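Local coordinates for lipid-transfer protein (Thermomonospora curvata, PDB 6OK1) that is of unknown function but, named a lipid-transfer protein, belongs to the thiolase superfamily and pairs its two characteristic thiolase-like halves, at residues Gly171-Val176 with His296-Val301; Asn201-Trp204 with His210-Asp213; Asp252-Met255 with Tyr259-Ser262. All coordinates share one frame; numbering follows the deposited sequence.

Contacts 1 and 2 are neighbours, their centres about 12 Å apart, and they touch directly. T298 OG1 of contact 1 lies 2.6 Å from D213 OD1 of contact 2, a probable hydrogen bond, while A174 CB packs on L212 O. Contact 1 joins residues from the two thiolase family regions, and contact 2 lies within the N-terminal region, where 201-204 and 210-213 meet a few residues apart in the chain. Contact 3 stands apart, with centres about 23 Å from contact 1 and about 27 Å from contact 2, and lies where another protein and a second subunit approach. The sodium ligands V48, I70 and E72 belong to none of the three.

Contact 1 of 3, residues Gly171-Val176 with His296-Val301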
loop_
_atom_site.group_PDB
_atom_site.type_symbol
_atom_site.label_atom_id
_atom_site.label_comp_id
_atom_site.label_asym_id
_atom_site.label_seq_id
_atom_site.Cartn_x
_atom_site.Cartn_y
_atom_site.Cartn_z
ATOM N N GLY A 171 -1.902 33.634 7.206
ATOM C CA GLY A 171 -0.686 34.207 6.665
ATOM C C GLY A 171 0.473 34.189 7.640
ATOM O O GLY A 171 1.632 34.033 7.232
ATOM N N ARG A 172 0.193 34.335 8.937
ATOM C CA ARG A 172 1.287 34.304 9.904
ATOM C C ARG A 172 2.011 32.976 9.877
ATOM O O ARG A 172 3.209 32.922 10.174
ATOM C CB ARG A 172 0.772 34.629 11.306
ATOM C CG ARG A 172 0.809 36.108 11.554
ATOM C CD ARG A 172 0.375 36.509 12.961
ATOM N NE ARG A 172 -1.065 36.679 13.000
ATOM C CZ ARG A 172 -1.696 37.784 12.634
ATOM N NH1 ARG A 172 -1.019 38.840 12.220
ATOM N NH2 ARG A 172 -3.014 37.829 12.663
ATOM N N VAL A 173 1.296 31.895 9.551
ATOM C CA VAL A 173 1.931 30.594 9.402
ATOM C C VAL A 173 2.880 30.620 8.226
ATOM O O VAL A 173 4.006 30.105 8.295
ATOM C CB VAL A 173 0.871 29.493 9.221
ATOM C CG1 VAL A 173 1.545 28.158 8.929
ATOM C CG2 VAL A 173 0.020 29.377 10.433
ATOM N N ALA A 174 2.422 31.185 7.114
ATOM C CA ALA A 174 3.265 31.282 5.929
ATOM C C ALA A 174 4.508 32.111 6.220
ATOM O O ALA A 174 5.616 31.739 5.821
ATOM C CB ALA A 174 2.468 31.886 4.772
ATOM N N VAL A 175 4.340 33.224 6.934
ATOM C CA VAL A 175 5.470 34.112 7.208
ATOM C C VAL A 175 6.513 33.407 8.064
ATOM O O VAL A 175 7.721 33.473 7.784
ATOM C CB VAL A 175 4.976 35.412 7.873
ATOM C CG1 VAL A 175 6.150 36.277 8.299
ATOM C CG2 VAL A 175 4.060 36.191 6.918
ATOM N N VAL A 176 6.080 32.721 9.130
ATOM C CA VAL A 176 7.072 32.057 9.982
ATOM C C VAL A 176 7.725 30.893 9.241
ATOM O O VAL A 176 8.943 30.696 9.325
ATOM C CB VAL A 176 6.458 31.631 11.334
ATOM C CG1 VAL A 176 5.570 30.411 11.189
ATOM C CG2 VAL A 176 7.571 31.352 12.371
ATOM N N HIS A 296 1.391 21.659 4.081
ATOM C CA HIS A 296 1.273 21.819 2.630
ATOM C C HIS A 296 0.272 22.908 2.289
ATOM O O HIS A 296 0.424 23.588 1.269
ATOM C CB HIS A 296 0.938 20.516 1.923
ATOM C CG HIS A 296 -0.375 19.914 2.294
ATOM N ND1 HIS A 296 -0.962 20.090 3.527
ATOM C CD2 HIS A 296 -1.214 19.116 1.585
ATOM C CE1 HIS A 296 -2.091 19.401 3.575
ATOM N NE2 HIS A 296 -2.273 18.815 2.406
ATOM N N PHE A 297 -0.686 23.149 3.184
ATOM C CA PHE A 297 -1.536 24.334 3.190
ATOM C C PHE A 297 -1.514 24.902 4.600
ATOM O O PHE A 297 -1.526 24.149 5.580
ATOM C CB PHE A 297 -2.976 23.987 2.768
ATOM C CG PHE A 297 -3.065 23.439 1.380
ATOM C CD1 PHE A 297 -3.033 24.285 0.284
ATOM C CD2 PHE A 297 -3.135 22.071 1.166
ATOM C CE1 PHE A 297 -3.086 23.775 -1.000
ATOM C CE2 PHE A 297 -3.186 21.571 -0.115
ATOM C CZ PHE A 297 -3.173 22.418 -1.189
ATOM N N THR A 298 -1.515 26.211 4.718
ATOM C CA THR A 298 -1.403 26.813 6.037
ATOM C C THR A 298 -2.584 26.641 6.981
ATOM O O THR A 298 -2.371 26.617 8.193
ATOM C CB THR A 298 -1.167 28.309 5.893
ATOM O OG1 THR A 298 -2.215 28.863 5.081
ATOM C CG2 THR A 298 0.235 28.580 5.304
ATOM N N PRO A 299 -3.840 26.629 6.519
ATOM C CA PRO A 299 -4.930 26.814 7.495
ATOM C C PRO A 299 -5.056 25.698 8.496
ATOM O O PRO A 299 -5.491 25.956 9.621
ATOM C CB PRO A 299 -6.181 26.917 6.624
ATOM C CG PRO A 299 -5.655 27.398 5.291
ATOM C CD PRO A 299 -4.333 26.717 5.131
ATOM N N LEU A 300 -4.744 24.455 8.124
ATOM C CA LEU A 300 -4.944 23.361 9.057
ATOM C C LEU A 300 -3.844 23.287 10.101
ATOM O O LEU A 300 -3.907 22.434 10.983
ATOM C CB LEU A 300 -5.054 22.026 8.309
ATOM C CG LEU A 300 -6.229 21.953 7.316
ATOM C CD1 LEU A 300 -6.318 20.600 6.601
ATOM C CD2 LEU A 300 -7.543 22.246 7.998
ATOM N N VAL A 301 -2.856 24.176 10.038
ATOM C CA VAL A 301 -1.910 24.261 11.148
ATOM C C VAL A 301 -2.617 24.710 12.411
ATOM O O VAL A 301 -2.251 24.286 13.515
ATOM C CB VAL A 301 -0.745 25.191 10.777
ATOM C CG1 VAL A 301 0.161 25.460 12.003
ATOM C CG2 VAL A 301 0.078 24.569 9.651
#
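A type I beta turn running from T298 to V301, at the entrance to helix 301-307, is pressed against one side of helix 167-182, with V173 of the helix facing T298 and V301 of the turn. V173 and T298 share most of the contact. CG1 of V173, anti to the backbone N (chi1 174°), points out from the helix and meets two methyls of the turn at once: CG2 of T298 at 3.9 Å and, tip to tip, CG2 of V301 at 3.9 Å. One turn of chain thus holds both methyls against a single valine branch, the turn itself being closed by the 3.1 Å bond from V301 N to T298 O. T298 slides past V173 and continues to A174, where its CG2 sits 4.0 Å from A174 CB and 3.9 Å from A174 N. With chi1 at 55°, the threonine gives its methyl to the helix and sends OG1 to D213, so one short side chain serves an apolar and a polar neighbour. No hydrogen bond crosses between the segments; methyls do the work, and all four touching residues are buried. Around this seam, I320 of helix 316-321 also packs on V173, H199 of helix 196-201 touches A174, and P299 leans on A156 of helix 148-163, so the turn that follows strand 290-292 is wedged among several helices.

Contact 2 of 3, residues Asn201-Trp204 with His210-Asp213; sequences NSRW and HLLD
H210 is gripped by S202 and W204 together. Its ND1 donates to S202 O at 2.7 Å, with an almost straight N-H...O angle of 177°; the oxygen lies in the imidazole plane, although ND1 is tilted from the plane of the carbonyl. H210 CG, anti to its carbonyl carbon (chi1 -67°), sets the ring for this bond. The direction of this bond places a proton on ND1. One face of the same ring is covered by the six-membered ring of W204 in a face-to-face stack, centroids 4.0 Å apart and planes at 26°, with H210 NE2 only 3.4 Å from W204 CH2. An in-plane bond and a stacked face fix the rotation of the imidazole. W204 and H210 also form an antiparallel, non-hydrogen-bonded backbone pair; their side chains start out diverging, and the indole swings back to the histidine.

Next to this pair, L211 N donates to R203 O at 2.8 Å. S202 OG, whose stronger partner is H199 O, also takes a weak bond from L212 N at 3.3 Å. Farther out, H210 N donates to the anti lone pair of D213 OD2 at 2.8 Å, and D213 N returns a bond to H210 O, tying down the start of the short 3-10 segment 211-213. D213 OD1 is held by both H199 NE2 and T298 OG1. A polar side chain from another protein's chain meets the W204 ring. The whole arrangement links the end of helix 196-201 to the chain leaving strand 209-210, with L212 and D213 resting on R178 and F170 of helix 167-182.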
loop_
_atom_site.group_PDB
_atom_site.type_symbol
_atom_site.label_atom_id
_atom_site.label_comp_id
_atom_site.label_asym_id
_atom_site.label_seq_id
_atom_site.Cartn_x
_atom_site.Cartn_y
_atom_site.Cartn_z
ATOM N N ASN A 201 -1.254 40.243 -0.424
ATOM C CA ASN A 201 -1.276 40.713 -1.806
ATOM C C ASN A 201 -1.238 39.577 -2.821
ATOM O O ASN A 201 -1.534 39.815 -3.995
ATOM C CB ASN A 201 -0.087 41.650 -2.059
ATOM C CG ASN A 201 -0.254 43.003 -1.370
ATOM O OD1 ASN A 201 -1.374 43.473 -1.191
ATOM N ND2 ASN A 201 0.855 43.617 -0.971
ATOM N N SER A 202 -0.865 38.362 -2.410
ATOM C CA SER A 202 -0.763 37.278 -3.372
ATOM C C SER A 202 -2.155 36.837 -3.808
ATOM O O SER A 202 -3.115 36.897 -3.045
ATOM C CB SER A 202 0.031 36.097 -2.804
ATOM O OG SER A 202 -0.611 35.412 -1.742
ATOM N N ARG A 203 -2.246 36.388 -5.054
ATOM C CA ARG A 203 -3.535 36.182 -5.703
ATOM C C ARG A 203 -4.333 35.087 -5.001
ATOM O O ARG A 203 -3.774 34.197 -4.361
ATOM C CB ARG A 203 -3.333 35.815 -7.174
ATOM C CG ARG A 203 -2.832 34.404 -7.389
ATOM C CD ARG A 203 -2.503 34.148 -8.840
ATOM N NE ARG A 203 -3.668 34.389 -9.676
ATOM C CZ ARG A 203 -3.659 34.306 -10.999
ATOM N NH1 ARG A 203 -2.549 33.956 -11.641
ATOM N NH2 ARG A 203 -4.757 34.590 -11.677
ATOM N N TRP A 204 -5.660 35.175 -5.100
ATOM C CA TRP A 204 -6.505 34.095 -4.610
ATOM C C TRP A 204 -6.312 32.863 -5.473
ATOM O O TRP A 204 -6.270 32.949 -6.701
ATOM C CB TRP A 204 -7.981 34.492 -4.629
ATOM C CG TRP A 204 -8.385 35.521 -3.636
ATOM C CD1 TRP A 204 -8.886 36.763 -3.902
ATOM C CD2 TRP A 204 -8.373 35.389 -2.208
ATOM N NE1 TRP A 204 -9.162 37.425 -2.728
ATOM C CE2 TRP A 204 -8.850 36.605 -1.671
ATOM C CE3 TRP A 204 -7.978 34.381 -1.338
ATOM C CZ2 TRP A 204 -8.973 36.812 -0.305
ATOM C CZ3 TRP A 204 -8.086 34.592 0.012
ATOM C CH2 TRP A 204 -8.589 35.801 0.519
ATOM N N HIS A 210 -4.833 32.145 -0.265
ATOM C CA HIS A 210 -3.982 32.855 -1.201
ATOM C C HIS A 210 -2.962 31.895 -1.814
ATOM O O HIS A 210 -2.694 30.814 -1.295
ATOM C CB HIS A 210 -3.217 33.973 -0.481
ATOM C CG HIS A 210 -4.074 35.090 0.037
ATOM N ND1 HIS A 210 -4.243 36.267 -0.659
ATOM C CD2 HIS A 210 -4.761 35.238 1.194
ATOM C CE1 HIS A 210 -5.019 37.083 0.036
ATOM N NE2 HIS A 210 -5.368 36.474 1.156
ATOM N N LEU A 211 -2.301 32.362 -2.866
ATOM C CA LEU A 211 -1.180 31.608 -3.425
ATOM C C LEU A 211 -0.150 31.252 -2.355
ATOM O O LEU A 211 0.328 30.115 -2.298
ATOM C CB LEU A 211 -0.546 32.431 -4.536
ATOM C CG LEU A 211 0.686 31.824 -5.180
ATOM C CD1 LEU A 211 0.386 30.458 -5.750
ATOM C CD2 LEU A 211 1.144 32.751 -6.265
ATOM N N LEU A 212 0.172 32.192 -1.464
ATOM C CA LEU A 212 1.201 31.916 -0.476
ATOM C C LEU A 212 0.705 31.082 0.719
ATOM O O LEU A 212 1.502 30.805 1.614
ATOM C CB LEU A 212 1.843 33.243 -0.002
ATOM C CG LEU A 212 2.852 33.791 -1.008
ATOM C CD1 LEU A 212 3.249 35.195 -0.633
ATOM C CD2 LEU A 212 4.084 32.902 -1.078
ATOM N N ASP A 213 -0.562 30.619 0.721
ATOM C CA ASP A 213 -1.018 29.590 1.662
ATOM C C ASP A 213 -0.741 28.181 1.166
ATOM O O ASP A 213 -0.979 27.221 1.912
ATOM C CB ASP A 213 -2.525 29.722 1.908
ATOM C CG ASP A 213 -2.858 30.948 2.696
ATOM O OD1 ASP A 213 -2.217 31.120 3.743
ATOM O OD2 ASP A 213 -3.725 31.727 2.249
#

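Contact 3 of 3, residues Asp252-Met255 with Tyr259-Ser262; sequences DQHM and YYRS
The backbones at D252 and R261 come within 6.7 Å CA to CA, while D252 takes positive phi and psi, and the polypeptide folds back on itself without regular strand pairing. Water takes part in bridging the gap: one molecule donates to D252 O at 2.9 Å and accepts from Y260 N at 3.1 Å, and a second donates to both D252 OD2 and Y260 O.

R261 reaches across with its chain extended from CG to NE, and NH2 donates to Q253 OE1 at 2.8 Å. The oxygen lies near the guanidinium plane, but NH2 comes from above the amide's carbonyl plane, the two flat groups standing 88° apart. Q253, bent at chi2 (77°), brings its amide back so that NE2 can also donate to H254 O at 3.2 Å.

Y260 CD2 lies over one face of the H254 ring, 3.7 Å from NE2, with the ring planes oblique. H254 NE2 donates to D252 OD1 at 3.1 Å, approaching from above the carboxylate plane. That oxygen also makes a salt bridge with R66 NE of the second subunit, which would probably keep the aspartate charged. D252 OD2 meets Y260 CB at 3.4 Å.

The carbonyl oxygens of Y259 and R261 each accept a hydrogen bond from a basic side chain of another protein. The whole loop lies between strand 240-248 and helix 268-281, and E269 fastens it to that helix, its OE1 in a salt bridge with R261 NH1 and its OE2 bonded to Q253 NE2.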
loop_
_atom_site.group_PDB
_atom_site.type_symbol
_atom_site.label_atom_id
_atom_site.label_comp_id
_atom_site.label_asym_id
_atom_site.label_seq_id
_atom_site.Cartn_x
_atom_site.Cartn_y
_atom_site.Cartn_z
ATOM N N ASP A 252 -16.230 8.621 10.567
ATOM C CA ASP A 252 -16.625 9.108 9.250
ATOM C C ASP A 252 -15.482 9.840 8.543
ATOM O O ASP A 252 -15.603 10.980 8.112
ATOM C CB ASP A 252 -17.854 10.015 9.360
ATOM C CG ASP A 252 -18.530 10.205 8.041
ATOM O OD1 ASP A 252 -18.392 9.287 7.216
ATOM O OD2 ASP A 252 -19.197 11.251 7.830
ATOM N N GLN A 253 -14.353 9.149 8.423
ATOM C CA GLN A 253 -13.193 9.688 7.745
ATOM C C GLN A 253 -13.316 9.538 6.233
ATOM O O GLN A 253 -13.635 8.454 5.729
ATOM C CB GLN A 253 -11.953 8.958 8.225
ATOM C CG GLN A 253 -10.672 9.553 7.683
ATOM C CD GLN A 253 -10.267 10.822 8.382
ATOM O OE1 GLN A 253 -10.203 10.878 9.603
ATOM N NE2 GLN A 253 -9.947 11.861 7.583
ATOM N N HIS A 254 -13.032 10.628 5.506
ATOM C CA HIS A 254 -12.918 10.633 4.047
ATOM C C HIS A 254 -11.515 11.098 3.669
ATOM O O HIS A 254 -10.750 11.573 4.501
ATOM C CB HIS A 254 -14.005 11.529 3.420
ATOM C CG HIS A 254 -15.389 11.062 3.710
ATOM N ND1 HIS A 254 -16.178 10.422 2.779
ATOM C CD2 HIS A 254 -16.108 11.086 4.853
ATOM C CE1 HIS A 254 -17.332 10.088 3.331
ATOM N NE2 HIS A 254 -17.314 10.480 4.595
ATOM N N MET A 255 -11.180 10.941 2.398
ATOM C CA MET A 255 -9.892 11.373 1.865
ATOM C C MET A 255 -10.000 12.845 1.493
ATOM O O MET A 255 -10.540 13.195 0.430
ATOM C CB MET A 255 -9.510 10.540 0.648
ATOM C CG MET A 255 -8.197 10.961 -0.001
ATOM S SD MET A 255 -6.788 10.268 0.864
ATOM C CE MET A 255 -6.750 8.668 0.031
ATOM N N TYR A 259 -16.512 16.072 5.435
ATOM C CA TYR A 259 -17.382 17.238 5.523
ATOM C C TYR A 259 -18.717 16.932 6.187
ATOM O O TYR A 259 -19.600 17.806 6.221
ATOM C CB TYR A 259 -17.666 17.760 4.114
ATOM C CG TYR A 259 -16.479 18.262 3.305
ATOM C CD1 TYR A 259 -15.374 18.847 3.901
ATOM C CD2 TYR A 259 -16.503 18.164 1.936
ATOM C CE1 TYR A 259 -14.313 19.321 3.136
ATOM C CE2 TYR A 259 -15.445 18.629 1.160
ATOM C CZ TYR A 259 -14.359 19.193 1.767
ATOM O OH TYR A 259 -13.352 19.658 0.970
ATOM N N TYR A 260 -18.895 15.722 6.699
ATOM C CA TYR A 260 -20.209 15.223 7.086
ATOM C C TYR A 260 -20.298 14.933 8.578
ATOM O O TYR A 260 -21.346 14.469 9.059
ATOM C CB TYR A 260 -20.533 13.978 6.253
ATOM C CG TYR A 260 -20.201 14.176 4.779
ATOM C CD1 TYR A 260 -21.087 14.803 3.928
ATOM C CD2 TYR A 260 -18.969 13.746 4.256
ATOM C CE1 TYR A 260 -20.782 14.993 2.589
ATOM C CE2 TYR A 260 -18.640 13.957 2.951
ATOM C CZ TYR A 260 -19.556 14.571 2.107
ATOM O OH TYR A 260 -19.298 14.782 0.772
ATOM N N ARG A 261 -19.230 15.196 9.315
ATOM C CA ARG A 261 -19.190 15.065 10.768
ATOM C C ARG A 261 -19.969 16.183 11.437
ATOM O O ARG A 261 -20.189 17.240 10.856
ATOM C CB ARG A 261 -17.755 15.149 11.256
ATOM C CG ARG A 261 -16.901 14.045 10.731
ATOM C CD ARG A 261 -15.411 14.416 10.703
ATOM N NE ARG A 261 -14.626 13.189 10.578
ATOM C CZ ARG A 261 -13.300 13.124 10.482
ATOM N NH1 ARG A 261 -12.568 14.219 10.439
ATOM N NH2 ARG A 261 -12.705 11.923 10.471
ATOM N N SER A 262 -20.331 15.972 12.709
ATOM C CA SER A 262 -21.084 16.999 13.417
ATOM C C SER A 262 -20.334 18.323 13.409
ATOM O O SER A 262 -20.939 19.386 13.227
ATOM C CB SER A 262 -21.397 16.544 14.849
ATOM O OG SER A 262 -20.214 16.301 15.599
HETATM O O HOH W 1 -17.306 13.189 7.411
HETATM O O HOH W 2 -21.339 11.493 10.151
#